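Local coordinates for hypothetical 40.4 kDa protein in PES4-HIS2 intergenic region (Saccharomyces cerevisiae, PDB 1OOT) that probably binds actin filaments and phosphatidylinositol lipids, interacts with LAS17, and is represented here by its SH3 domain, at residues 10-15 against 51-56; 18-23 against 43-48. One frame throughout, in Å; residues are numbered along the deposited sequence.

Contact 1. Residues 10-15 against 51-56; sequences YSFAGE and IFPANY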
ATOM      1  N   TYR A  10      -5.652  -3.219   7.210  1.00 11.25           N
ATOM      2  CA  TYR A  10      -6.935  -3.619   6.598  1.00 11.27           C
ATOM      3  C   TYR A  10      -6.649  -3.965   5.145  1.00 12.48           C
ATOM      4  O   TYR A  10      -5.656  -3.512   4.545  1.00 12.77           O
ATOM      5  CB  TYR A  10      -7.949  -2.441   6.679  1.00 11.63           C
ATOM      6  CG  TYR A  10      -8.760  -2.285   7.945  1.00 11.41           C
ATOM      7  CD1 TYR A  10      -9.176  -3.355   8.694  1.00 11.84           C
ATOM      8  CD2 TYR A  10      -9.136  -1.023   8.374  1.00 10.12           C
ATOM      9  CE1 TYR A  10      -9.975  -3.198   9.775  1.00 10.74           C
ATOM     10  CE2 TYR A  10      -9.937  -0.840   9.451  1.00 12.17           C
ATOM     11  CZ  TYR A  10     -10.334  -1.935  10.223  1.00 11.06           C
ATOM     12  OH  TYR A  10     -11.196  -1.805  11.302  1.00 11.81           O
ATOM     13  N   SER A  11      -7.494  -4.848   4.629  1.00 12.88           N
ATOM     14  CA  SER A  11      -7.490  -5.159   3.203  1.00 13.43           C
ATOM     15  C   SER A  11      -7.929  -3.998   2.339  1.00 12.84           C
ATOM     16  O   SER A  11      -8.670  -3.116   2.779  1.00 15.73           O
ATOM     17  CB  SER A  11      -8.352  -6.364   2.887  1.00 12.32           C
ATOM     18  OG  SER A  11      -7.981  -7.463   3.695  1.00 14.64           O
ATOM     19  N   PHE A  12      -7.436  -3.968   1.113  1.00 11.81           N
ATOM     20  CA  PHE A  12      -7.840  -2.927   0.159  1.00 12.16           C
ATOM     21  C   PHE A  12      -8.138  -3.653  -1.142  1.00 13.16           C
ATOM     22  O   PHE A  12      -7.262  -4.287  -1.729  1.00 13.22           O
ATOM     23  CB  PHE A  12      -6.682  -1.955   0.006  1.00 12.35           C
ATOM     24  CG  PHE A  12      -6.912  -0.905  -1.046  1.00 12.14           C
ATOM     25  CD1 PHE A  12      -8.087  -0.123  -1.097  1.00 14.50           C
ATOM     26  CD2 PHE A  12      -5.977  -0.698  -2.020  1.00 12.18           C
ATOM     27  CE1 PHE A  12      -8.270   0.858  -2.095  1.00 14.29           C
ATOM     28  CE2 PHE A  12      -6.153   0.270  -2.990  1.00 12.19           C
ATOM     29  CZ  PHE A  12      -7.295   1.025  -3.058  1.00 12.64           C
ATOM     30  N   ALA A  13      -9.371  -3.516  -1.635  1.00 15.99           N
ATOM     31  CA  ALA A  13      -9.769  -4.243  -2.835  1.00 18.75           C
ATOM     32  C   ALA A  13      -9.151  -3.685  -4.065  1.00 18.04           C
ATOM     33  O   ALA A  13      -8.996  -4.389  -5.029  1.00 21.17           O
ATOM     34  CB  ALA A  13     -11.293  -4.259  -2.988  1.00 22.93           C
ATOM     35  N   GLY A  14      -8.814  -2.401  -4.070  1.00 16.28           N
ATOM     36  CA  GLY A  14      -8.085  -1.829  -5.179  1.00 19.21           C
ATOM     37  C   GLY A  14      -8.830  -2.052  -6.494  1.00 22.99           C
ATOM     38  O   GLY A  14      -8.228  -2.486  -7.486  1.00 23.93           O
ATOM     39  N   GLU A  15     -10.103  -1.679  -6.493  1.00 27.74           N
ATOM     40  CA  GLU A  15     -10.966  -1.902  -7.673  1.00 31.25           C
ATOM     41  C   GLU A  15     -10.703  -0.981  -8.891  1.00 30.94           C
ATOM     42  O   GLU A  15     -11.103  -1.329 -10.010  1.00 32.72           O
ATOM     43  CB  GLU A  15     -12.439  -1.800  -7.255  1.00 38.47           C
ATOM     44  CG  GLU A  15     -12.872  -2.935  -6.315  1.00 43.45           C
ATOM     45  CD  GLU A  15     -14.282  -2.762  -5.720  1.00 49.70           C
ATOM     46  OE1 GLU A  15     -14.939  -1.691  -5.927  1.00 50.38           O
ATOM     47  OE2 GLU A  15     -14.729  -3.712  -5.005  1.00 52.99           O
ATOM     48  N   ILE A  51      -1.061   2.204  -6.521  1.00 11.88           N
ATOM     49  CA  ILE A  51      -1.232   3.138  -5.425  1.00 11.78           C
ATOM     50  C   ILE A  51      -2.304   2.665  -4.458  1.00 11.41           C
ATOM     51  O   ILE A  51      -3.198   1.859  -4.791  1.00 11.89           O
ATOM     52  CB  ILE A  51      -1.523   4.551  -5.917  1.00 13.53           C
ATOM     53  CG1 ILE A  51      -2.778   4.609  -6.777  1.00 15.39           C
ATOM     54  CG2 ILE A  51      -0.316   5.065  -6.682  1.00 14.56           C
ATOM     55  CD1 ILE A  51      -3.252   6.076  -7.079  1.00 18.99           C
ATOM     56  N   PHE A  52      -2.191   3.101  -3.238  1.00 10.47           N
ATOM     57  CA  PHE A  52      -3.099   2.664  -2.182  1.00 10.58           C
ATOM     58  C   PHE A  52      -3.199   3.739  -1.091  1.00  9.20           C
ATOM     59  O   PHE A  52      -2.253   4.521  -0.912  1.00 10.28           O
ATOM     60  CB  PHE A  52      -2.631   1.352  -1.601  1.00 11.63           C
ATOM     61  CG  PHE A  52      -1.269   1.444  -0.918  1.00 11.10           C
ATOM     62  CD1 PHE A  52      -1.194   1.695   0.416  1.00 10.74           C
ATOM     63  CD2 PHE A  52      -0.084   1.362  -1.641  1.00 11.73           C
ATOM     64  CE1 PHE A  52       0.031   1.845   1.041  1.00 10.87           C
ATOM     65  CE2 PHE A  52       1.144   1.519  -1.061  1.00 12.28           C
ATOM     66  CZ  PHE A  52       1.197   1.738   0.306  1.00 11.96           C
ATOM     67  N   PRO A  53      -4.252   3.683  -0.278  0.50 10.79           N
ATOM     68  CA  PRO A  53      -4.382   4.640   0.837  0.50 10.56           C
ATOM     69  C   PRO A  53      -3.394   4.297   1.957  0.50 10.35           C
ATOM     70  O   PRO A  53      -3.413   3.192   2.529  0.50 12.90           O
ATOM     71  CB  PRO A  53      -5.817   4.430   1.326  0.50 11.91           C
ATOM     72  CG  PRO A  53      -6.220   3.083   0.840  0.50 10.85           C
ATOM     73  CD  PRO A  53      -5.403   2.772  -0.361  0.50 12.55           C
ATOM     74  N   ALA A  54      -2.520   5.244   2.258  1.00 11.22           N
ATOM     75  CA  ALA A  54      -1.446   4.949   3.138  1.00 10.99           C
ATOM     76  C   ALA A  54      -1.916   4.691   4.543  1.00 10.57           C
ATOM     77  O   ALA A  54      -1.182   4.049   5.335  1.00 12.58           O
ATOM     78  CB  ALA A  54      -0.444   6.047   3.129  1.00 12.84           C
ATOM     79  N   ASN A  55      -3.094   5.167   4.904  1.00 11.26           N
ATOM     80  CA  ASN A  55      -3.549   4.955   6.278  1.00 11.74           C
ATOM     81  C   ASN A  55      -3.816   3.496   6.573  1.00 11.24           C
ATOM     82  O   ASN A  55      -3.819   3.088   7.739  1.00 12.25           O
ATOM     83  CB  ASN A  55      -4.777   5.819   6.599  1.00 12.81           C
ATOM     84  CG  ASN A  55      -5.854   5.682   5.560  1.00 15.38           C
ATOM     85  OD1 ASN A  55      -5.673   6.104   4.400  1.00 16.08           O
ATOM     86  ND2 ASN A  55      -6.992   5.108   5.955  1.00 16.75           N
ATOM     87  N   TYR A  56      -4.041   2.702   5.518  1.00 11.04           N
ATOM     88  CA  TYR A  56      -4.290   1.276   5.685  1.00 12.03           C
ATOM     89  C   TYR A  56      -3.080   0.444   6.095  1.00 12.29           C
ATOM     90  O   TYR A  56      -3.233  -0.754   6.324  1.00 13.27           O
ATOM     91  CB  TYR A  56      -4.853   0.676   4.432  1.00 12.05           C
ATOM     92  CG  TYR A  56      -6.264   0.977   4.009  1.00 16.29           C
ATOM     93  CD1 TYR A  56      -6.888   2.110   4.352  1.00 23.27           C
ATOM     94  CD2 TYR A  56      -6.997   0.011   3.353  1.00 20.71           C
ATOM     95  CE1 TYR A  56      -8.201   2.380   3.929  1.00 21.83           C
ATOM     96  CE2 TYR A  56      -8.288   0.250   2.941  1.00 21.43           C
ATOM     97  CZ  TYR A  56      -8.849   1.469   3.168  1.00 20.67           C
ATOM     98  OH  TYR A  56     -10.157   1.760   2.813  1.00 22.97           O
TER

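Contact 2. Residues 18-23 against 43-48; sequences GDLPFR and GRVNGR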
ATOM      1  N   GLY A  18      -4.941   1.353 -11.638  1.00 21.51           N
ATOM      2  CA  GLY A  18      -3.821   1.953 -10.955  1.00 18.70           C
ATOM      3  C   GLY A  18      -3.706   1.623  -9.470  1.00 13.60           C
ATOM      4  O   GLY A  18      -2.651   1.846  -8.894  1.00 15.81           O
ATOM      5  N   ASP A  19      -4.755   1.117  -8.851  1.00 15.16           N
ATOM      6  CA  ASP A  19      -4.737   0.744  -7.458  1.00 13.21           C
ATOM      7  C   ASP A  19      -3.925  -0.534  -7.251  1.00 13.87           C
ATOM      8  O   ASP A  19      -3.937  -1.473  -8.065  1.00 15.57           O
ATOM      9  CB  ASP A  19      -6.100   0.423  -6.870  1.00 16.32           C
ATOM     10  CG  ASP A  19      -7.070   1.601  -6.794  1.00 19.16           C
ATOM     11  OD1 ASP A  19      -6.695   2.775  -6.950  1.00 17.92           O
ATOM     12  OD2 ASP A  19      -8.295   1.320  -6.501  1.00 21.57           O
ATOM     13  N   LEU A  20      -3.308  -0.613  -6.092  1.00 13.42           N
ATOM     14  CA  LEU A  20      -2.626  -1.822  -5.644  1.00 11.63           C
ATOM     15  C   LEU A  20      -3.532  -2.536  -4.629  1.00 10.97           C
ATOM     16  O   LEU A  20      -3.660  -2.066  -3.511  1.00 13.27           O
ATOM     17  CB  LEU A  20      -1.356  -1.453  -4.922  1.00 10.44           C
ATOM     18  CG  LEU A  20      -0.637  -2.651  -4.342  1.00 10.85           C
ATOM     19  CD1 LEU A  20      -0.114  -3.534  -5.442  1.00 12.95           C
ATOM     20  CD2 LEU A  20       0.479  -2.230  -3.352  1.00 12.00           C
ATOM     21  N   PRO A  21      -4.175  -3.662  -4.987  1.00 12.22           N
ATOM     22  CA  PRO A  21      -4.936  -4.434  -4.007  1.00 12.82           C
ATOM     23  C   PRO A  21      -3.997  -5.195  -3.048  1.00 12.45           C
ATOM     24  O   PRO A  21      -2.852  -5.501  -3.403  1.00 14.14           O
ATOM     25  CB  PRO A  21      -5.712  -5.453  -4.853  1.00 16.15           C
ATOM     26  CG  PRO A  21      -5.011  -5.524  -6.129  1.00 18.61           C
ATOM     27  CD  PRO A  21      -4.136  -4.332  -6.301  1.00 15.69           C
ATOM     28  N   PHE A  22      -4.485  -5.429  -1.834  1.00  9.65           N
ATOM     29  CA  PHE A  22      -3.792  -6.267  -0.893  1.00 10.58           C
ATOM     30  C   PHE A  22      -4.751  -6.730   0.203  1.00 10.44           C
ATOM     31  O   PHE A  22      -5.841  -6.211   0.394  1.00 12.36           O
ATOM     32  CB  PHE A  22      -2.558  -5.526  -0.307  1.00 11.02           C
ATOM     33  CG  PHE A  22      -2.809  -4.184   0.253  1.00 10.19           C
ATOM     34  CD1 PHE A  22      -3.450  -4.017   1.435  1.00 11.26           C
ATOM     35  CD2 PHE A  22      -2.480  -3.060  -0.489  1.00 11.68           C
ATOM     36  CE1 PHE A  22      -3.662  -2.750   1.962  1.00 12.38           C
ATOM     37  CE2 PHE A  22      -2.633  -1.794   0.071  1.00 12.18           C
ATOM     38  CZ  PHE A  22      -3.268  -1.661   1.275  1.00 11.12           C
ATOM     39  N   ARG A  23      -4.285  -7.713   0.974  1.00 11.76           N
ATOM     40  CA  ARG A  23      -5.055  -8.230   2.070  1.00 13.22           C
ATOM     41  C   ARG A  23      -4.407  -7.841   3.363  1.00 12.34           C
ATOM     42  O   ARG A  23      -3.182  -7.684   3.442  1.00 13.30           O
ATOM     43  CB  ARG A  23      -5.141  -9.758   1.985  1.00 18.81           C
ATOM     44  CG  ARG A  23      -5.948 -10.220   0.803  1.00 26.66           C
ATOM     45  CD  ARG A  23      -7.479  -9.824   0.837  1.00 35.83           C
ATOM     46  NE  ARG A  23      -8.121 -10.399   2.036  1.00 42.76           N
ATOM     47  CZ  ARG A  23      -9.413 -10.336   2.322  1.00 48.36           C
ATOM     48  NH1 ARG A  23     -10.259  -9.677   1.521  1.00 51.97           N
ATOM     49  NH2 ARG A  23      -9.863 -10.928   3.436  1.00 51.12           N
ATOM     50  N   GLY A  43       3.257   1.384  -4.135  1.00 10.72           N
ATOM     51  CA  GLY A  43       3.894   0.171  -3.633  1.00 11.54           C
ATOM     52  C   GLY A  43       3.712  -1.035  -4.519  1.00 12.10           C
ATOM     53  O   GLY A  43       3.165  -0.923  -5.603  1.00 12.27           O
ATOM     54  N   ARG A  44       4.210  -2.181  -4.035  1.00 11.34           N
ATOM     55  CA  ARG A  44       4.020  -3.411  -4.759  1.00 11.53           C
ATOM     56  C   ARG A  44       3.926  -4.554  -3.782  1.00 10.85           C
ATOM     57  O   ARG A  44       4.538  -4.521  -2.687  1.00 11.97           O
ATOM     58  CB  ARG A  44       5.175  -3.645  -5.706  1.00 11.47           C
ATOM     59  CG  ARG A  44       6.530  -3.765  -5.065  1.00 11.38           C
ATOM     60  CD  ARG A  44       7.656  -3.856  -6.102  1.00 12.89           C
ATOM     61  NE  ARG A  44       8.910  -4.210  -5.447  1.00 15.75           N
ATOM     62  CZ  ARG A  44      10.117  -3.816  -5.801  1.00 15.98           C
ATOM     63  NH1 ARG A  44      10.282  -3.028  -6.827  1.00 19.96           N
ATOM     64  NH2 ARG A  44      11.176  -4.248  -5.092  1.00 18.82           N
ATOM     65  N   VAL A  45       3.131  -5.550  -4.191  1.00 10.29           N
ATOM     66  CA  VAL A  45       3.023  -6.818  -3.476  1.00 10.45           C
ATOM     67  C   VAL A  45       2.271  -7.754  -4.377  1.00  9.74           C
ATOM     68  O   VAL A  45       1.469  -7.344  -5.184  1.00 12.63           O
ATOM     69  CB  VAL A  45       2.349  -6.639  -2.086  1.00 12.07           C
ATOM     70  CG1 VAL A  45       0.863  -6.242  -2.191  1.00 15.38           C
ATOM     71  CG2 VAL A  45       2.473  -7.912  -1.234  1.00 12.02           C
ATOM     72  N   ASN A  46       2.535  -9.026  -4.249  1.00 12.16           N
ATOM     73  CA  ASN A  46       1.853 -10.105  -4.963  1.00 13.67           C
ATOM     74  C   ASN A  46       2.020 -10.064  -6.472  1.00 11.97           C
ATOM     75  O   ASN A  46       1.189 -10.640  -7.229  1.00 16.12           O
ATOM     76  CB  ASN A  46       0.348 -10.114  -4.630  1.00 14.54           C
ATOM     77  CG  ASN A  46       0.055 -10.392  -3.165  1.00 14.60           C
ATOM     78  OD1 ASN A  46       0.625 -11.307  -2.574  1.00 17.30           O
ATOM     79  ND2 ASN A  46      -0.838  -9.571  -2.562  1.00 19.17           N
ATOM     80  N   GLY A  47       3.091  -9.409  -6.922  1.00 11.97           N
ATOM     81  CA  GLY A  47       3.362  -9.240  -8.330  1.00 11.79           C
ATOM     82  C   GLY A  47       2.613  -8.089  -8.996  1.00 11.43           C
ATOM     83  O   GLY A  47       2.670  -7.967 -10.225  1.00 14.86           O
ATOM     84  N   ARG A  48       1.947  -7.269  -8.213  1.00 11.36           N
ATOM     85  CA  ARG A  48       1.216  -6.113  -8.707  1.00 12.10           C
ATOM     86  C   ARG A  48       1.902  -4.852  -8.189  1.00  9.92           C
ATOM     87  O   ARG A  48       2.561  -4.879  -7.128  1.00 11.65           O
ATOM     88  CB  ARG A  48      -0.220  -6.150  -8.190  1.00 14.39           C
ATOM     89  CG  ARG A  48      -1.022  -7.335  -8.617  1.00 17.41           C
ATOM     90  CD  ARG A  48      -2.490  -7.236  -8.255  1.00 23.77           C
ATOM     91  NE  ARG A  48      -3.175  -8.500  -8.574  1.00 28.51           N
ATOM     92  CZ  ARG A  48      -3.320  -9.523  -7.730  1.00 33.28           C
ATOM     93  NH1 ARG A  48      -2.837  -9.489  -6.466  1.00 33.07           N
ATOM     94  NH2 ARG A  48      -3.943 -10.605  -8.151  1.00 35.94           N
TER
HETATM   95  O   HOH W   1      -1.428  -7.227  -4.786  1.00 21.67           O

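Contact 1. Residues 10-15 against 51-56
Pro53 CD sits over the face of the Phe12 ring, while Tyr56 meets that ring at a steep angle. The first is a CH-pi contact. In one of the two modelled conformers of Pro53, its CD is 3.6 Å from the centroid of the Phe12 ring and 8° off the ring normal. Gly14 N lies over the opposite face, so the ring is held between its own loop and the proline. CG of Phe12 is anti to the backbone N (chi1 175°), which carries the ring across to residues 51-53.

The aromatic pair of Phe12 and Tyr56 is oblique, with centroids 5.8 Å apart and planes at 85°. In this same conformer Pro53 CG lies over one face of the Tyr56 ring, so here the proline packs on both rings.

Apolar contacts complete the set. Phe12 CE2 is 3.9 Å from Phe52 CB, and Tyr10 CB is 4.2 Å from Tyr56 CD2. No hydrogen bond spans the two segments. Ser11 O meets the edge of the Tyr56 ring, 3.4 Å from Tyr56 CE2.

Tyr10 and Phe12 belong to the ALYDY-like motif, here ALYSF. With Pro53 and Tyr56 they probably form part of the hydrophobic, largely aromatic surface that receives proline-rich peptides in SH3 domains.

Contact 2. Residues 18-23 against 43-48
Leu20 reaches the 43-48 hairpin with both of its methyl groups. Leu20 CD1 lies 3.4 Å from Arg48 O, and Leu20 CD2 is 3.6 Å from Gly43 C. With CG anti to the backbone N (chi1 176°), the branched end is carried over the backbone of the paired strands. Alongside, Val45 CG1 packs on Phe22 CB at 4.0 Å. At the outer edge, the aliphatic part of Arg48 crosses Pro21 at about a right angle, with Arg48 CD 3.7 Å from Pro21 CG.

No direct hydrogen bond joins the two segments; a water bridges them. The water O donates to Pro21 O at 2.6 Å and to Val45 O at 2.9 Å. The water O accepts from Asn46 ND2 and from Arg48 NH1, the latter at 3.2 Å. It lies in the plane of the Arg48 guanidinium, at its edge.

The next shell fixes these groups. Residues 45-48 form a type I' turn, the tip of the distal hairpin of the SH3 fold. It is closed by Val45 N to Arg48 O and by Arg48 N to Val45 O, the latter bond 3.1 Å long. Asn46 ND2 also bonds to Asp26 OD2, which accepts from Arg23 N as well. Farther in, Leu20, Phe22 and Val45 touch Ile28 of strand 27-30.

The four-bonded water thus serves the Pro21 and Val45 carbonyls together and ties residues 18-23 to the turn through solvent, while apolar contacts of Leu20, Pro21, Phe22 and Val45 supply the direct packing.

Contacts 1 and 2 share the long RT loop, which supplies residues 10-15 to one and 18-23 to the other. Their centres are about 9 Å apart. The two limbs of this loop are joined by a probable hydrogen bond from Phe12 N to Phe22 O, 2.8 Å long. A second of the same length, from Leu20 N to Ile51 O, ties the contact 2 limb to strand 48-53. Phe22 and Phe52 meet ring to ring, with planes at about 80°. Contact 1 lies at the probable peptide-binding surface. Contact 2 joins the returning limb to the distal hairpin, so the limb backing Phe12 is itself held to the sheet.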